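PDB 6GT9: putative sugar binding protein from Geobacillus stearothermophilus, which binds galactose between its two lobes and, as a glucose-galactose binding protein, probably serves a three-component sensing system tied to galactan utilization. Local coordinates for residues A[245-250]-A[265-270]. Numbering follows the deposited sequence.
Sequences GFDTLP and VVQEPY. With GAL (beta-D-galactopyranose), chain E.
Asp247 and Gln267 meet beside the bound galactose, where strands 242-246 and 263-266 lead into the binding site. Gln267 NE2 gives one N-H to Asp247 OD1 at 2.7 Å, using the syn lone pair of that oxygen, and the other, nearly straight at 172°, to O2 of the sugar. Asp247 OD2 takes the proton of the anomeric hydroxyl, O1, at 2.6 Å. Carboxylate and amide lie nearly coplanar, 29° apart, and OD1 sits close to the amide plane. Gln267 CG stands anti to its carbonyl carbon (chi1 -64°) and the chain runs extended beyond it, which carries the amide to the sugar, where Thr133 holds OE1.

The tight part lies where the strands pair. Val265 N donates a hydrogen bond to Gly245 O and Asp247 N one to Val265 O (2.7 Å), a parallel pairing around Phe246 and Val265. Their side chains run side by side on one face of the sheet, with Val265 CB 3.7 Å from the ring centroid, almost on its normal, a CH-pi contact; Gln267 NE2 comes to the ring edge. An alanine in place of Phe246 would probably leave a gap over Val265 and the Gln267 amide less firmly confined against the sugar.

Toward Thr248 the packing slackens: its CG2 only grazes Val266 CG2 at 4.1 Å, and two waters lie between the segments here. One donates to Asp247 OD1; the other joins Thr248 OG1 to Gln267 N.

The whole belongs to a beta-alpha-beta unit, strand 242-246, helix 250-258 and strand 263-266, in one lobe of a periplasmic-binding-protein fold. Helix 135-149 covers Phe246 and Val265, strand 298-301 flanks Val266, and Tyr44 of helix 43-59 touches Asp247 and Gln267.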
loop_
_atom_site.group_PDB
_atom_site.type_symbol
_atom_site.label_atom_id
_atom_site.label_comp_id
_atom_site.label_asym_id
_atom_site.label_seq_id
_atom_site.Cartn_x
_atom_site.Cartn_y
_atom_site.Cartn_z
ATOM N N GLY A 245 -6.095 2.652 -10.778
ATOM C CA GLY A 245 -5.684 1.790 -9.675
ATOM C C GLY A 245 -4.377 2.217 -9.044
ATOM O O GLY A 245 -3.897 3.324 -9.300
ATOM N N PHE A 246 -3.795 1.350 -8.210
ATOM C CA PHE A 246 -2.542 1.611 -7.520
ATOM C C PHE A 246 -1.462 0.636 -7.967
ATOM O O PHE A 246 -1.741 -0.516 -8.307
ATOM C CB PHE A 246 -2.702 1.516 -5.989
ATOM C CG PHE A 246 -2.731 2.857 -5.301
ATOM C CD1 PHE A 246 -3.848 3.671 -5.390
ATOM C CD2 PHE A 246 -1.631 3.307 -4.593
ATOM C CE1 PHE A 246 -3.883 4.899 -4.769
ATOM C CE2 PHE A 246 -1.645 4.550 -3.974
ATOM C CZ PHE A 246 -2.783 5.349 -4.068
ATOM N N ASP A 247 -0.225 1.139 -7.973
ATOM C CA ASP A 247 1.009 0.382 -8.163
ATOM C C ASP A 247 1.181 -0.114 -9.588
ATOM O O ASP A 247 0.327 0.116 -10.457
ATOM C CB ASP A 247 1.085 -0.777 -7.163
ATOM C CG ASP A 247 0.916 -0.299 -5.747
ATOM O OD1 ASP A 247 1.721 0.540 -5.287
ATOM O OD2 ASP A 247 -0.064 -0.712 -5.113
ATOM N N THR A 248 2.312 -0.763 -9.840
ATOM C CA THR A 248 2.771 -1.029 -11.192
ATOM C C THR A 248 3.188 -2.477 -11.340
ATOM O O THR A 248 4.158 -2.795 -12.033
ATOM C CB THR A 248 3.922 -0.095 -11.572
ATOM O OG1 THR A 248 4.982 -0.231 -10.617
ATOM C CG2 THR A 248 3.460 1.366 -11.600
ATOM N N LEU A 249 2.452 -3.384 -10.697
ATOM C CA LEU A 249 2.686 -4.801 -10.905
ATOM C C LEU A 249 2.509 -5.135 -12.384
ATOM O O LEU A 249 1.757 -4.454 -13.094
ATOM C CB LEU A 249 1.730 -5.637 -10.049
ATOM C CG LEU A 249 1.963 -5.479 -8.538
ATOM C CD1 LEU A 249 0.914 -6.217 -7.739
ATOM C CD2 LEU A 249 3.369 -5.935 -8.151
ATOM N N PRO A 250 3.196 -6.174 -12.872
ATOM C CA PRO A 250 3.141 -6.504 -14.310
ATOM C C PRO A 250 1.744 -6.568 -14.913
ATOM O O PRO A 250 1.551 -6.051 -16.020
ATOM C CB PRO A 250 3.831 -7.872 -14.364
ATOM C CG PRO A 250 4.829 -7.815 -13.241
ATOM C CD PRO A 250 4.181 -7.000 -12.146
ATOM N N VAL A 265 -1.440 4.757 -9.808
ATOM C CA VAL A 265 -0.620 5.549 -8.900
ATOM C C VAL A 265 0.671 4.795 -8.599
ATOM O O VAL A 265 0.645 3.649 -8.129
ATOM C CB VAL A 265 -1.380 5.878 -7.608
ATOM C CG1 VAL A 265 -0.518 6.765 -6.703
ATOM C CG2 VAL A 265 -2.704 6.573 -7.951
ATOM N N VAL A 266 1.807 5.448 -8.851
ATOM C CA VAL A 266 3.102 4.801 -8.669
ATOM C C VAL A 266 3.495 4.839 -7.200
ATOM O O VAL A 266 3.280 5.838 -6.509
ATOM C CB VAL A 266 4.171 5.480 -9.542
ATOM C CG1 VAL A 266 5.529 4.816 -9.336
ATOM C CG2 VAL A 266 3.758 5.428 -11.013
ATOM N N GLN A 267 4.063 3.741 -6.713
ATOM C CA GLN A 267 4.777 3.751 -5.444
ATOM C C GLN A 267 6.172 3.198 -5.683
ATOM O O GLN A 267 6.492 2.715 -6.769
ATOM C CB GLN A 267 4.054 2.934 -4.363
ATOM C CG GLN A 267 2.674 3.442 -3.942
ATOM C CD GLN A 267 2.185 2.756 -2.683
ATOM O OE1 GLN A 267 2.373 3.260 -1.575
ATOM N NE2 GLN A 267 1.589 1.575 -2.843
ATOM N N GLU A 268 7.015 3.235 -4.651
ATOM C CA GLU A 268 8.382 2.733 -4.751
ATOM C C GLU A 268 8.612 1.666 -3.686
ATOM O O GLU A 268 9.346 1.901 -2.713
ATOM C CB GLU A 268 9.401 3.863 -4.602
ATOM C CG GLU A 268 9.211 5.032 -5.567
ATOM C CD GLU A 268 9.362 4.649 -7.035
ATOM O OE1 GLU A 268 9.856 3.536 -7.340
ATOM O OE2 GLU A 268 8.996 5.486 -7.896
ATOM N N PRO A 269 8.008 0.477 -3.844
ATOM C CA PRO A 269 8.156 -0.551 -2.794
ATOM C C PRO A 269 9.590 -0.985 -2.547
ATOM O O PRO A 269 9.997 -1.122 -1.383
ATOM C CB PRO A 269 7.287 -1.714 -3.314
ATOM C CG PRO A 269 7.007 -1.394 -4.782
ATOM C CD PRO A 269 7.026 0.078 -4.871
ATOM N N TYR A 270 10.358 -1.254 -3.605
ATOM C CA TYR A 270 11.747 -1.664 -3.420
ATOM C C TYR A 270 12.512 -0.613 -2.632
ATOM O O TYR A 270 13.278 -0.939 -1.715
ATOM C CB TYR A 270 12.411 -1.897 -4.779
ATOM C CG TYR A 270 13.867 -2.330 -4.723
ATOM C CD1 TYR A 270 14.885 -1.409 -4.488
ATOM C CD2 TYR A 270 14.223 -3.651 -4.955
ATOM C CE1 TYR A 270 16.201 -1.801 -4.447
ATOM C CE2 TYR A 270 15.539 -4.050 -4.925
ATOM C CZ TYR A 270 16.523 -3.122 -4.671
ATOM O OH TYR A 270 17.836 -3.519 -4.637
HETATM C C1 GAL E . -0.335 -1.602 -1.968
HETATM C C2 GAL E . -0.090 -1.235 -0.518
HETATM C C3 GAL E . 0.440 -2.435 0.287
HETATM C C4 GAL E . -0.516 -3.610 0.163
HETATM C C5 GAL E . -0.813 -3.903 -1.298
HETATM C C6 GAL E . -1.911 -4.955 -1.476
HETATM O O1 GAL E . -0.846 -0.483 -2.664
HETATM O O2 GAL E . 0.872 -0.176 -0.413
HETATM O O3 GAL E . 0.480 -2.112 1.643
HETATM O O4 GAL E . -1.740 -3.329 0.850
HETATM O O5 GAL E . -1.263 -2.703 -2.046
HETATM O O6 GAL E . -1.903 -5.473 -2.789
HETATM O O HOH W 1 4.099 0.265 -6.557
HETATM O O HOH W 2 4.530 1.392 -8.502
#